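Local coordinates for Glyco_hydro_cc domain-containing protein (Blastomyces gilchristii, PDB 6UB0) that probably hydrolyses beta-1,3-glucan of the curdlan type as an exo-acting family GH128 glycoside hydrolase, and binds laminaribiose in its active site, at residues A[15-20]-A[213-218]; A[103-108]-A[171-176]; A[121-126]-A[137-142]. One frame throughout, in Å; residues are numbered along the deposited sequence.

Contact 1. Residues A[15-20]-A[213-218]; sequences LTAFEG and NLVKGG
Phe18 packs against Leu214 and Val215 where two loops of the TIM barrel meet. One follows the first barrel strand, 5-8, and carries the 3-10 turn 15-18; the other comes after the last strand, 203-208, and leads from helix 211-214 into the small antiparallel hairpin of strands 215-216 and 219-220. No hydrogen bond crosses between the two segments, so the contact is wholly apolar and depends on how four side chains are turned against one another. The CB of Phe18 does not aim at the partner segment, yet its ring gets there: with CG beside the backbone N and anti to the carbonyl carbon (chi1 -69°), the far end of the ring is carried across the gap. There Leu214 meets the rim of the ring, its CB lying in the ring plane 3.9 Å from CZ of Phe18, and the two side chains cross at about a right angle. Val215 runs past Phe18 in the opposite direction and approaches the ring obliquely through one branch, CG2, which is 3.6 Å from CE2 of Phe18. That methyl stands anti to the carbonyl carbon of Val215, which turns it toward the 3-10 turn. Within the turn, Phe18 N bonds to Leu15 O at 3.0 Å and Glu19 N to Thr16 O at 2.9 Å, presenting Ala17 and Phe18 side by side to the valine. Leu220 of the second hairpin strand touches Ala17, Phe18 and Val215, and Leu7 of strand 5-8 adds to the packing of Phe18. Leu214 also packs on Val223 and Tyr227 of helix 222-229, which brings the C-terminal helix to the same seam. The second neighbour of the Val215 branch is the methyl of Ala17, with CB of Ala17 4.0 Å from CG2 of Val215.

Contact 2. Residues A[103-108]-A[171-176]; sequences RARLGS and TVWVTE. With GLC (alpha-D-glucopyranose), chain B.
Within the TIM barrel, Arg105 of strand 105-111 reaches over the intervening strand 138-146 to Thr171 and Trp173; further along strand 172-180, Glu176 enters the glycan pocket. The contact between the strands is loose. The guanidinium and the indole meet edge to edge, NH1 of Arg105 lying 4.5 Å from CZ2 of Trp173, and neither group lies over the face of the other. At another point on the guanidinium edge, NH2 of Arg105 comes to 4.3 Å from CG2 of Thr171. Glu204 of the neighbouring strand 203-208 joins these groups: its OE2 forms a salt bridge with Arg105 NH1 and accepts a hydrogen bond from Trp173 NE1. The indole itself stacks with Phe138. At the glucose end, the extended chain of Glu176 (chi2 -180°) presents both carboxylate oxygens to the sugar, while His144 and Trp29 hold the same carboxylate through OE1 and OE2, respectively. Glucose O1 donates to OE1 of Glu176 at a very short 2.4 Å, a value to be read with caution, and glucose O2 donates to OE2 of Glu176 at 2.7 Å.

Contact 3. Residues A[121-126]-A[137-142]; sequences GWMQGF and DFLAVH
Met123 reaches from helix 119-130 to Leu139 and Ala140 of strand 138-146, joining the helix of a beta-alpha-beta crossover to the strand that follows it. Met123 gives up more surface here than any other residue of the two segments, because its CB points at the strand and both CG and CE touch it. CG sits anti to the backbone N (chi1 -160°), and the chain bends at the next two torsions, which swings the terminal methyl toward the strand backbone. Different parts of the side chain therefore meet different residues. Near its base, CG of Met123 lies 4.3 Å from CD1 of Leu139, a plain contact between apolar groups. The CB of Leu139 does not aim straight at the helix, but the end of its side chain comes closer. At the tip, CE of Met123 approaches the carbonyl oxygen of Ala140 to 3.4 Å, arriving roughly in line with the carbonyl, the angle at the oxygen being about 150°. This is a methyl group packed against a peptide oxygen, so Ala140 contributes through its backbone; CB of Ala140 is 5.9 Å from CE of Met123. No hydrogen bond passes between the two segments, and 8.7 Å separates the CA atoms of Met123 and Leu139. Within the helix, Gly125 N bonds to Gly121 O at 2.9 Å, the i to i-4 bond of an alpha-helix. Further along the strand, His142 contributes to the glycan pocket. Around this pairing, Met123 also touches Ser108 on strand 105-111 and Leu163 on helix 150-166. Leu139 packs on Val172 and Ala140 on Thr175, both from strand 172-180. Helix 119-130 thus lies beside helix 150-166 on the outside of the parallel sheet, over strands 105-111 and 138-146.

From the N terminus, the chain first meets 15-20, with 192 residues between it and its partner 213-218; contact 1 thus closes a loop holding most of the barrel and joins the regions after its first and last strands. Contact 2 closes a smaller loop inside it, relating strands 105-111 and 172-180. Contact 3 is nested in turn within contact 2, tying helix 119-130 to strand 138-146; none of the three loops cross. Contacts 2 and 3 adjoin, since strand 138-146 lies between the two strands of contact 2, with Trp173 N 2.6 Å from Leu139 O. Contact 1 stands apart, its centre about 24 Å from that of contact 2 and about 30 Å from that of contact 3.

Contact 1. Residues A[15-20]-A[213-218]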
ATOM      1  N   LEU A  15      13.794   5.033  -9.206  1.00 33.07           N
ATOM      2  CA  LEU A  15      13.327   6.050  -8.241  1.00 33.32           C
ATOM      3  C   LEU A  15      14.037   7.389  -8.514  1.00 33.60           C
ATOM      4  O   LEU A  15      13.457   8.424  -8.236  1.00 31.84           O
ATOM      5  CB  LEU A  15      13.550   5.545  -6.815  1.00 34.09           C
ATOM      6  CG  LEU A  15      12.860   4.220  -6.495  1.00 33.95           C
ATOM      7  CD1 LEU A  15      13.314   3.668  -5.168  1.00 36.99           C
ATOM      8  CD2 LEU A  15      11.362   4.357  -6.509  1.00 34.29           C
ATOM      9  N   THR A  16      15.245   7.379  -9.084  1.00 35.01           N
ATOM     10  CA  THR A  16      15.953   8.636  -9.462  1.00 36.99           C
ATOM     11  C   THR A  16      15.071   9.505 -10.379  1.00 36.32           C
ATOM     12  O   THR A  16      15.067  10.726 -10.195  1.00 40.12           O
ATOM     13  CB  THR A  16      17.347   8.338 -10.014  1.00 41.01           C
ATOM     14  OG1 THR A  16      18.139   8.106  -8.844  1.00 42.99           O
ATOM     15  CG2 THR A  16      17.917   9.477 -10.830  1.00 43.17           C
ATOM     16  N   ALA A  17      14.293   8.922 -11.285  1.00 35.19           N
ATOM     17  CA  ALA A  17      13.461   9.688 -12.238  1.00 32.80           C
ATOM     18  C   ALA A  17      12.467  10.561 -11.469  1.00 30.86           C
ATOM     19  O   ALA A  17      12.008  11.532 -12.039  1.00 30.12           O
ATOM     20  CB  ALA A  17      12.778   8.776 -13.216  1.00 33.61           C
ATOM     21  N   PHE A  18      12.200  10.258 -10.204  1.00 30.62           N
ATOM     22  CA  PHE A  18      11.199  10.961  -9.359  1.00 32.13           C
ATOM     23  C   PHE A  18      11.885  11.886  -8.349  1.00 33.98           C
ATOM     24  O   PHE A  18      11.154  12.498  -7.556  1.00 32.85           O
ATOM     25  CB  PHE A  18      10.310   9.929  -8.657  1.00 30.92           C
ATOM     26  CG  PHE A  18       9.424   9.215  -9.637  1.00 31.96           C
ATOM     27  CD1 PHE A  18       8.244   9.815 -10.056  1.00 31.04           C
ATOM     28  CD2 PHE A  18       9.775   7.979 -10.171  1.00 31.82           C
ATOM     29  CE1 PHE A  18       7.422   9.192 -10.983  1.00 31.57           C
ATOM     30  CE2 PHE A  18       8.958   7.362 -11.111  1.00 31.72           C
ATOM     31  CZ  PHE A  18       7.782   7.969 -11.519  1.00 30.66           C
ATOM     32  N   GLU A  19      13.212  12.030  -8.406  1.00 36.90           N
ATOM     33  CA  GLU A  19      13.986  12.913  -7.483  1.00 39.90           C
ATOM     34  C   GLU A  19      13.381  14.307  -7.410  1.00 39.07           C
ATOM     35  O   GLU A  19      13.077  14.862  -8.467  1.00 37.42           O
ATOM     36  CB  GLU A  19      15.420  13.113  -7.944  1.00 43.18           C
ATOM     37  CG  GLU A  19      16.443  12.600  -6.972  1.00 47.29           C
ATOM     38  CD  GLU A  19      17.846  12.855  -7.490  1.00 49.26           C
ATOM     39  OE1 GLU A  19      18.681  11.952  -7.403  1.00 51.70           O
ATOM     40  OE2 GLU A  19      18.062  13.951  -8.047  1.00 54.93           O
ATOM     41  N   GLY A  20      13.244  14.835  -6.183  1.00 39.26           N
ATOM     42  CA  GLY A  20      12.713  16.177  -5.894  1.00 39.62           C
ATOM     43  C   GLY A  20      11.217  16.307  -6.059  1.00 40.81           C
ATOM     44  O   GLY A  20      10.733  17.440  -5.869  1.00 42.50           O
ATOM     45  N   ASN A 213       6.202   1.067 -14.262  1.00 33.10           N
ATOM     46  CA  ASN A 213       5.360   1.253 -15.469  1.00 35.86           C
ATOM     47  C   ASN A 213       5.332   2.742 -15.821  1.00 34.35           C
ATOM     48  O   ASN A 213       4.855   3.044 -16.897  1.00 34.30           O
ATOM     49  CB  ASN A 213       3.919   0.749 -15.306  1.00 37.34           C
ATOM     50  CG  ASN A 213       3.786  -0.762 -15.280  1.00 39.14           C
ATOM     51  OD1 ASN A 213       4.727  -1.512 -15.501  1.00 42.70           O
ATOM     52  ND2 ASN A 213       2.592  -1.242 -15.035  1.00 40.97           N
ATOM     53  N   LEU A 214       5.735   3.631 -14.900  1.00 32.37           N
ATOM     54  CA  LEU A 214       5.647   5.114 -15.053  1.00 33.04           C
ATOM     55  C   LEU A 214       6.926   5.671 -15.675  1.00 34.97           C
ATOM     56  O   LEU A 214       6.946   6.862 -15.966  1.00 34.91           O
ATOM     57  CB  LEU A 214       5.420   5.742 -13.679  1.00 31.26           C
ATOM     58  CG  LEU A 214       4.030   5.532 -13.074  1.00 31.32           C
ATOM     59  CD1 LEU A 214       3.985   6.110 -11.653  1.00 30.34           C
ATOM     60  CD2 LEU A 214       2.964   6.172 -13.951  1.00 33.09           C
ATOM     61  N   VAL A 215       7.957   4.829 -15.776  1.00 38.26           N
ATOM     62  CA  VAL A 215       9.283   5.076 -16.418  1.00 40.62           C
ATOM     63  C   VAL A 215       9.458   4.056 -17.550  1.00 43.35           C
ATOM     64  O   VAL A 215       9.052   2.893 -17.354  1.00 44.01           O
ATOM     65  CB  VAL A 215      10.354   4.938 -15.327  1.00 39.62           C
ATOM     66  CG1 VAL A 215      11.778   4.996 -15.860  1.00 41.55           C
ATOM     67  CG2 VAL A 215      10.124   5.971 -14.239  1.00 38.59           C
ATOM     68  N   LYS A 216      10.041   4.438 -18.682  1.00 45.95           N
ATOM     69  CA  LYS A 216      10.317   3.486 -19.798  1.00 49.85           C
ATOM     70  C   LYS A 216      11.609   3.886 -20.523  1.00 50.85           C
ATOM     71  O   LYS A 216      11.698   5.042 -20.978  1.00 50.28           O
ATOM     72  CB  LYS A 216       9.098   3.441 -20.725  1.00 52.75           C
ATOM     73  CG  LYS A 216       9.280   2.682 -22.034  1.00 58.81           C
ATOM     74  CD  LYS A 216       9.192   1.173 -21.899  1.00 61.25           C
ATOM     75  CE  LYS A 216       9.790   0.427 -23.083  1.00 64.95           C
ATOM     76  NZ  LYS A 216       9.039   0.650 -24.348  1.00 66.66           N
ATOM     77  N   GLY A 217      12.571   2.960 -20.616  1.00 50.94           N
ATOM     78  CA  GLY A 217      13.902   3.182 -21.226  1.00 51.60           C
ATOM     79  C   GLY A 217      14.712   4.196 -20.436  1.00 48.46           C
ATOM     80  O   GLY A 217      15.399   5.032 -21.046  1.00 49.57           O
ATOM     81  N   GLY A 218      14.543   4.193 -19.119  1.00 45.08           N
ATOM     82  CA  GLY A 218      15.225   5.112 -18.194  1.00 43.22           C
ATOM     83  C   GLY A 218      14.567   6.476 -18.134  1.00 40.22           C
ATOM     84  O   GLY A 218      15.086   7.297 -17.407  1.00 38.49           O
TER

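Contact 2. Residues A[103-108]-A[171-176]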
ATOM      1  N   ARG A 103       7.623  -0.635  18.169  1.00 46.66           N
ATOM      2  CA  ARG A 103       8.735  -0.020  17.406  1.00 44.84           C
ATOM      3  C   ARG A 103       8.285   0.448  16.014  1.00 40.61           C
ATOM      4  O   ARG A 103       9.017   1.163  15.357  1.00 39.12           O
ATOM      5  CB  ARG A 103       9.913  -0.995  17.428  1.00 47.23           C
ATOM      6  CG  ARG A 103      10.621  -0.978  18.779  1.00 50.89           C
ATOM      7  CD  ARG A 103      11.598  -2.114  19.091  1.00 55.06           C
ATOM      8  NE  ARG A 103      11.223  -3.463  18.658  1.00 57.38           N
ATOM      9  CZ  ARG A 103      12.009  -4.282  17.964  1.00 58.92           C
ATOM     10  NH1 ARG A 103      13.214  -3.883  17.584  1.00 57.53           N
ATOM     11  NH2 ARG A 103      11.550  -5.474  17.583  1.00 58.91           N
ATOM     12  N   ALA A 104       7.071   0.141  15.590  1.00 39.70           N
ATOM     13  CA  ALA A 104       6.655   0.493  14.225  1.00 37.21           C
ATOM     14  C   ALA A 104       5.136   0.482  14.143  1.00 36.48           C
ATOM     15  O   ALA A 104       4.465  -0.259  14.951  1.00 35.56           O
ATOM     16  CB  ALA A 104       7.300  -0.485  13.274  1.00 35.85           C
ATOM     17  N   ARG A 105       4.631   1.308  13.233  1.00 34.92           N
ATOM     18  CA  ARG A 105       3.202   1.320  12.892  1.00 35.16           C
ATOM     19  C   ARG A 105       2.995   0.152  11.914  1.00 33.38           C
ATOM     20  O   ARG A 105       3.923  -0.147  11.118  1.00 31.58           O
ATOM     21  CB  ARG A 105       2.828   2.717  12.417  1.00 35.18           C
ATOM     22  CG  ARG A 105       3.259   3.793  13.395  1.00 38.79           C
ATOM     23  CD  ARG A 105       2.840   5.147  12.902  1.00 39.05           C
ATOM     24  NE  ARG A 105       1.396   5.226  12.839  1.00 41.28           N
ATOM     25  CZ  ARG A 105       0.705   5.305  11.709  1.00 42.49           C
ATOM     26  NH1 ARG A 105       1.340   5.298  10.551  1.00 41.49           N
ATOM     27  NH2 ARG A 105      -0.616   5.337  11.741  1.00 44.37           N
ATOM     28  N   LEU A 106       1.944  -0.622  12.173  1.00 33.50           N
ATOM     29  CA  LEU A 106       1.639  -1.886  11.480  1.00 32.51           C
ATOM     30  C   LEU A 106       0.454  -1.638  10.547  1.00 30.94           C
ATOM     31  O   LEU A 106      -0.613  -1.069  10.991  1.00 29.66           O
ATOM     32  CB  LEU A 106       1.346  -2.957  12.529  1.00 33.30           C
ATOM     33  CG  LEU A 106       2.458  -3.169  13.552  1.00 33.18           C
ATOM     34  CD1 LEU A 106       2.113  -4.283  14.553  1.00 32.81           C
ATOM     35  CD2 LEU A 106       3.784  -3.447  12.855  1.00 33.55           C
ATOM     36  N   GLY A 107       0.636  -2.017   9.278  1.00 29.73           N
ATOM     37  CA  GLY A 107      -0.384  -1.892   8.236  1.00 26.89           C
ATOM     38  C   GLY A 107      -1.042  -3.222   7.981  1.00 26.12           C
ATOM     39  O   GLY A 107      -0.364  -4.227   7.964  1.00 24.85           O
ATOM     40  N   SER A 108      -2.350  -3.241   7.867  1.00 27.82           N
ATOM     41  CA  SER A 108      -3.083  -4.501   7.634  1.00 27.08           C
ATOM     42  C   SER A 108      -2.605  -5.199   6.355  1.00 26.66           C
ATOM     43  O   SER A 108      -1.952  -4.614   5.485  1.00 25.87           O
ATOM     44  CB  SER A 108      -4.536  -4.220   7.513  1.00 28.97           C
ATOM     45  OG  SER A 108      -4.798  -3.845   6.190  1.00 27.90           O
ATOM     46  N   THR A 171      -6.904   5.165  10.102  1.00 42.33           N
ATOM     47  CA  THR A 171      -6.469   5.607   8.751  1.00 40.42           C
ATOM     48  C   THR A 171      -6.255   4.415   7.824  1.00 36.59           C
ATOM     49  O   THR A 171      -6.190   3.278   8.338  1.00 34.55           O
ATOM     50  CB  THR A 171      -5.206   6.473   8.847  1.00 40.75           C
ATOM     51  OG1 THR A 171      -5.115   7.262   7.654  1.00 42.04           O
ATOM     52  CG2 THR A 171      -3.959   5.642   9.054  1.00 38.65           C
ATOM     53  N   VAL A 172      -6.175   4.676   6.517  1.00 34.62           N
ATOM     54  CA  VAL A 172      -5.779   3.661   5.500  1.00 32.98           C
ATOM     55  C   VAL A 172      -4.584   4.167   4.689  1.00 29.50           C
ATOM     56  O   VAL A 172      -4.542   5.366   4.343  1.00 29.99           O
ATOM     57  CB  VAL A 172      -6.922   3.207   4.557  1.00 34.42           C
ATOM     58  CG1 VAL A 172      -8.253   3.013   5.294  1.00 35.75           C
ATOM     59  CG2 VAL A 172      -7.142   4.107   3.350  1.00 34.50           C
ATOM     60  N   TRP A 173      -3.749   3.234   4.235  1.00 26.29           N
ATOM     61  CA  TRP A 173      -2.906   3.514   3.034  1.00 24.16           C
ATOM     62  C   TRP A 173      -3.536   2.849   1.792  1.00 22.63           C
ATOM     63  O   TRP A 173      -3.775   1.644   1.809  1.00 21.92           O
ATOM     64  CB  TRP A 173      -1.474   3.027   3.190  1.00 23.64           C
ATOM     65  CG  TRP A 173      -0.739   3.592   4.363  1.00 23.77           C
ATOM     66  CD1 TRP A 173      -1.236   4.264   5.442  1.00 24.78           C
ATOM     67  CD2 TRP A 173       0.650   3.380   4.625  1.00 22.45           C
ATOM     68  NE1 TRP A 173      -0.223   4.562   6.315  1.00 25.06           N
ATOM     69  CE2 TRP A 173       0.937   4.002   5.853  1.00 23.80           C
ATOM     70  CE3 TRP A 173       1.681   2.759   3.901  1.00 22.61           C
ATOM     71  CZ2 TRP A 173       2.230   4.023   6.375  1.00 23.73           C
ATOM     72  CZ3 TRP A 173       2.951   2.729   4.446  1.00 22.53           C
ATOM     73  CH2 TRP A 173       3.220   3.360   5.673  1.00 24.02           C
ATOM     74  N   VAL A 174      -3.647   3.601   0.718  1.00 21.62           N
ATOM     75  CA  VAL A 174      -3.985   3.048  -0.624  1.00 22.57           C
ATOM     76  C   VAL A 174      -2.666   2.694  -1.298  1.00 20.39           C
ATOM     77  O   VAL A 174      -2.015   3.585  -1.945  1.00 20.61           O
ATOM     78  CB  VAL A 174      -4.816   3.993  -1.510  1.00 23.47           C
ATOM     79  CG1 VAL A 174      -5.290   3.250  -2.739  1.00 24.27           C
ATOM     80  CG2 VAL A 174      -6.007   4.634  -0.797  1.00 24.54           C
ATOM     81  N   THR A 175      -2.191   1.511  -1.046  1.00 19.16           N
ATOM     82  CA  THR A 175      -0.796   1.128  -1.419  1.00 18.15           C
ATOM     83  C   THR A 175      -0.715   0.788  -2.905  1.00 18.35           C
ATOM     84  O   THR A 175       0.381   0.624  -3.389  1.00 18.01           O
ATOM     85  CB  THR A 175      -0.230   0.034  -0.509  1.00 18.41           C
ATOM     86  OG1 THR A 175      -1.105  -1.078  -0.440  1.00 18.44           O
ATOM     87  CG2 THR A 175      -0.066   0.473   0.938  1.00 18.35           C
ATOM     88  N   GLU A 176      -1.866   0.617  -3.578  1.00 19.39           N
ATOM     89  CA  GLU A 176      -1.925   0.468  -5.045  1.00 21.29           C
ATOM     90  C   GLU A 176      -3.195   1.166  -5.535  1.00 22.81           C
ATOM     91  O   GLU A 176      -4.265   0.793  -5.092  1.00 21.89           O
ATOM     92  CB  GLU A 176      -2.053  -0.966  -5.528  1.00 21.58           C
ATOM     93  CG  GLU A 176      -0.844  -1.852  -5.345  1.00 20.98           C
ATOM     94  CD  GLU A 176      -0.987  -3.274  -5.838  1.00 21.24           C
ATOM     95  OE1 GLU A 176      -1.993  -3.573  -6.512  1.00 23.14           O
ATOM     96  OE2 GLU A 176      -0.139  -4.106  -5.487  1.00 20.83           O
TER
HETATM   97  C1  GLC B   1      -2.125  -6.423  -7.920  1.00 34.76           C
HETATM   98  C2  GLC B   1      -0.988  -7.236  -7.285  1.00 33.11           C
HETATM   99  C3  GLC B   1       0.159  -7.444  -8.275  1.00 34.24           C
HETATM  100  C4  GLC B   1      -0.408  -8.003  -9.609  1.00 35.59           C
HETATM  101  C5  GLC B   1      -1.579  -7.199 -10.106  1.00 36.51           C
HETATM  102  C6  GLC B   1      -2.220  -7.692 -11.419  1.00 37.79           C
HETATM  103  O1  GLC B   1      -1.716  -5.127  -8.385  1.00 36.12           O
HETATM  104  O2  GLC B   1      -0.396  -6.688  -6.082  1.00 29.84           O
HETATM  105  O3  GLC B   1       1.131  -8.308  -7.685  1.00 32.54           O
HETATM  106  O4  GLC B   1       0.568  -7.872 -10.587  1.00 40.04           O
HETATM  107  O5  GLC B   1      -2.563  -7.192  -9.070  1.00 37.03           O
HETATM  108  O6  GLC B   1      -2.083  -9.083 -11.401  1.00 39.32           O

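Contact 3. Residues A[121-126]-A[137-142]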
ATOM      1  N   GLY A 121     -14.656  -7.286   2.242  1.00 37.44           N
ATOM      2  CA  GLY A 121     -15.349  -8.416   2.872  1.00 38.26           C
ATOM      3  C   GLY A 121     -14.298  -9.271   3.543  1.00 36.87           C
ATOM      4  O   GLY A 121     -14.469  -9.597   4.740  1.00 40.06           O
ATOM      5  N   TRP A 122     -13.215  -9.559   2.811  1.00 33.58           N
ATOM      6  CA  TRP A 122     -12.065 -10.296   3.380  1.00 31.47           C
ATOM      7  C   TRP A 122     -11.508  -9.475   4.538  1.00 32.50           C
ATOM      8  O   TRP A 122     -11.202 -10.064   5.625  1.00 31.56           O
ATOM      9  CB  TRP A 122     -11.024 -10.625   2.319  1.00 29.72           C
ATOM     10  CG  TRP A 122      -9.938 -11.516   2.834  1.00 28.46           C
ATOM     11  CD1 TRP A 122      -9.716 -12.835   2.571  1.00 29.04           C
ATOM     12  CD2 TRP A 122      -8.826 -11.086   3.633  1.00 27.81           C
ATOM     13  NE1 TRP A 122      -8.601 -13.295   3.226  1.00 28.76           N
ATOM     14  CE2 TRP A 122      -8.029 -12.233   3.892  1.00 29.06           C
ATOM     15  CE3 TRP A 122      -8.475  -9.867   4.209  1.00 28.09           C
ATOM     16  CZ2 TRP A 122      -6.873 -12.162   4.665  1.00 27.91           C
ATOM     17  CZ3 TRP A 122      -7.367  -9.819   5.012  1.00 26.26           C
ATOM     18  CH2 TRP A 122      -6.561 -10.937   5.205  1.00 26.60           C
ATOM     19  N   MET A 123     -11.360  -8.158   4.356  1.00 32.83           N
ATOM     20  CA  MET A 123     -10.853  -7.303   5.460  1.00 33.31           C
ATOM     21  C   MET A 123     -11.769  -7.489   6.675  1.00 35.04           C
ATOM     22  O   MET A 123     -11.240  -7.668   7.789  1.00 34.66           O
ATOM     23  CB  MET A 123     -10.795  -5.815   5.098  1.00 33.26           C
ATOM     24  CG  MET A 123      -9.862  -5.039   6.006  1.00 33.14           C
ATOM     25  SD  MET A 123      -8.133  -5.578   5.958  1.00 32.38           S
ATOM     26  CE  MET A 123      -7.565  -4.598   4.546  1.00 29.29           C
ATOM     27  N   GLN A 124     -13.086  -7.485   6.493  1.00 39.03           N
ATOM     28  CA  GLN A 124     -13.975  -7.556   7.684  1.00 40.43           C
ATOM     29  C   GLN A 124     -13.853  -8.938   8.365  1.00 40.11           C
ATOM     30  O   GLN A 124     -13.754  -8.998   9.618  1.00 41.46           O
ATOM     31  CB  GLN A 124     -15.401  -7.191   7.344  1.00 42.69           C
ATOM     32  CG  GLN A 124     -16.181  -7.002   8.632  1.00 44.26           C
ATOM     33  CD  GLN A 124     -17.565  -6.488   8.394  1.00 46.44           C
ATOM     34  OE1 GLN A 124     -17.766  -5.343   8.005  1.00 48.68           O
ATOM     35  NE2 GLN A 124     -18.534  -7.330   8.695  1.00 49.75           N
ATOM     36  N   GLY A 125     -13.755 -10.000   7.564  1.00 39.64           N
ATOM     37  CA  GLY A 125     -13.517 -11.387   8.021  1.00 38.32           C
ATOM     38  C   GLY A 125     -12.207 -11.492   8.771  1.00 35.37           C
ATOM     39  O   GLY A 125     -12.144 -12.066   9.881  1.00 36.85           O
ATOM     40  N   PHE A 126     -11.162 -10.929   8.202  1.00 31.98           N
ATOM     41  CA  PHE A 126      -9.887 -10.770   8.908  1.00 30.58           C
ATOM     42  C   PHE A 126     -10.060  -9.906  10.173  1.00 32.37           C
ATOM     43  O   PHE A 126      -9.523 -10.287  11.243  1.00 31.84           O
ATOM     44  CB  PHE A 126      -8.878 -10.157   7.943  1.00 29.46           C
ATOM     45  CG  PHE A 126      -7.617  -9.709   8.611  1.00 28.39           C
ATOM     46  CD1 PHE A 126      -6.641 -10.631   8.917  1.00 29.39           C
ATOM     47  CD2 PHE A 126      -7.407  -8.374   8.924  1.00 27.90           C
ATOM     48  CE1 PHE A 126      -5.463 -10.245   9.530  1.00 28.82           C
ATOM     49  CE2 PHE A 126      -6.230  -7.984   9.519  1.00 27.06           C
ATOM     50  CZ  PHE A 126      -5.253  -8.908   9.810  1.00 28.75           C
ATOM     51  N   ASP A 137      -2.306  -0.216  12.991  1.00 37.79           N
ATOM     52  CA  ASP A 137      -2.255   1.269  12.971  1.00 37.58           C
ATOM     53  C   ASP A 137      -2.949   1.772  11.723  1.00 35.28           C
ATOM     54  O   ASP A 137      -3.399   2.896  11.759  1.00 37.82           O
ATOM     55  CB  ASP A 137      -0.824   1.823  13.023  1.00 37.64           C
ATOM     56  CG  ASP A 137      -0.165   1.520  14.347  1.00 38.46           C
ATOM     57  OD1 ASP A 137      -0.517   2.195  15.296  1.00 42.17           O
ATOM     58  OD2 ASP A 137       0.615   0.543  14.432  1.00 35.92           O
ATOM     59  N   PHE A 138      -3.001   0.984  10.636  1.00 33.72           N
ATOM     60  CA  PHE A 138      -3.608   1.468   9.360  1.00 33.04           C
ATOM     61  C   PHE A 138      -3.977   0.280   8.472  1.00 30.22           C
ATOM     62  O   PHE A 138      -3.331  -0.746   8.590  1.00 29.52           O
ATOM     63  CB  PHE A 138      -2.653   2.465   8.690  1.00 31.99           C
ATOM     64  CG  PHE A 138      -1.354   1.872   8.211  1.00 29.95           C
ATOM     65  CD1 PHE A 138      -1.243   1.336   6.935  1.00 28.43           C
ATOM     66  CD2 PHE A 138      -0.229   1.876   9.018  1.00 30.63           C
ATOM     67  CE1 PHE A 138      -0.047   0.793   6.497  1.00 29.17           C
ATOM     68  CE2 PHE A 138       0.970   1.316   8.594  1.00 29.93           C
ATOM     69  CZ  PHE A 138       1.067   0.787   7.325  1.00 30.60           C
ATOM     70  N   LEU A 139      -5.086   0.381   7.748  1.00 32.14           N
ATOM     71  CA  LEU A 139      -5.487  -0.590   6.694  1.00 28.51           C
ATOM     72  C   LEU A 139      -4.697  -0.270   5.429  1.00 27.18           C
ATOM     73  O   LEU A 139      -4.553   0.878   5.121  1.00 27.82           O
ATOM     74  CB  LEU A 139      -6.981  -0.492   6.359  1.00 29.47           C
ATOM     75  CG  LEU A 139      -7.972  -0.695   7.507  1.00 31.10           C
ATOM     76  CD1 LEU A 139      -9.389  -0.882   6.965  1.00 33.13           C
ATOM     77  CD2 LEU A 139      -7.595  -1.912   8.344  1.00 32.33           C
ATOM     78  N   ALA A 140      -4.303  -1.307   4.700  1.00 24.43           N
ATOM     79  CA  ALA A 140      -3.735  -1.178   3.350  1.00 22.44           C
ATOM     80  C   ALA A 140      -4.826  -1.685   2.403  1.00 22.21           C
ATOM     81  O   ALA A 140      -5.403  -2.765   2.658  1.00 22.10           O
ATOM     82  CB  ALA A 140      -2.453  -1.963   3.230  1.00 21.48           C
ATOM     83  N   VAL A 141      -5.132  -0.932   1.355  1.00 23.29           N
ATOM     84  CA  VAL A 141      -6.088  -1.369   0.292  1.00 24.27           C
ATOM     85  C   VAL A 141      -5.551  -1.051  -1.113  1.00 23.40           C
ATOM     86  O   VAL A 141      -4.666  -0.181  -1.283  1.00 22.87           O
ATOM     87  CB  VAL A 141      -7.445  -0.659   0.478  1.00 26.13           C
ATOM     88  CG1 VAL A 141      -8.035  -0.947   1.876  1.00 26.55           C
ATOM     89  CG2 VAL A 141      -7.309   0.823   0.160  1.00 26.69           C
ATOM     90  N   HIS A 142      -6.115  -1.703  -2.110  1.00 22.70           N
ATOM     91  CA  HIS A 142      -5.729  -1.546  -3.526  1.00 22.97           C
ATOM     92  C   HIS A 142      -6.951  -1.288  -4.401  1.00 25.99           C
ATOM     93  O   HIS A 142      -7.922  -1.995  -4.150  1.00 27.05           O
ATOM     94  CB  HIS A 142      -5.186  -2.826  -4.065  1.00 21.29           C
ATOM     95  CG  HIS A 142      -3.899  -3.257  -3.503  1.00 20.18           C
ATOM     96  ND1 HIS A 142      -3.388  -4.450  -3.808  1.00 19.11           N
ATOM     97  CD2 HIS A 142      -3.042  -2.655  -2.649  1.00 18.60           C
ATOM     98  CE1 HIS A 142      -2.208  -4.586  -3.245  1.00 19.21           C
ATOM     99  NE2 HIS A 142      -1.963  -3.501  -2.497  1.00 18.27           N
TER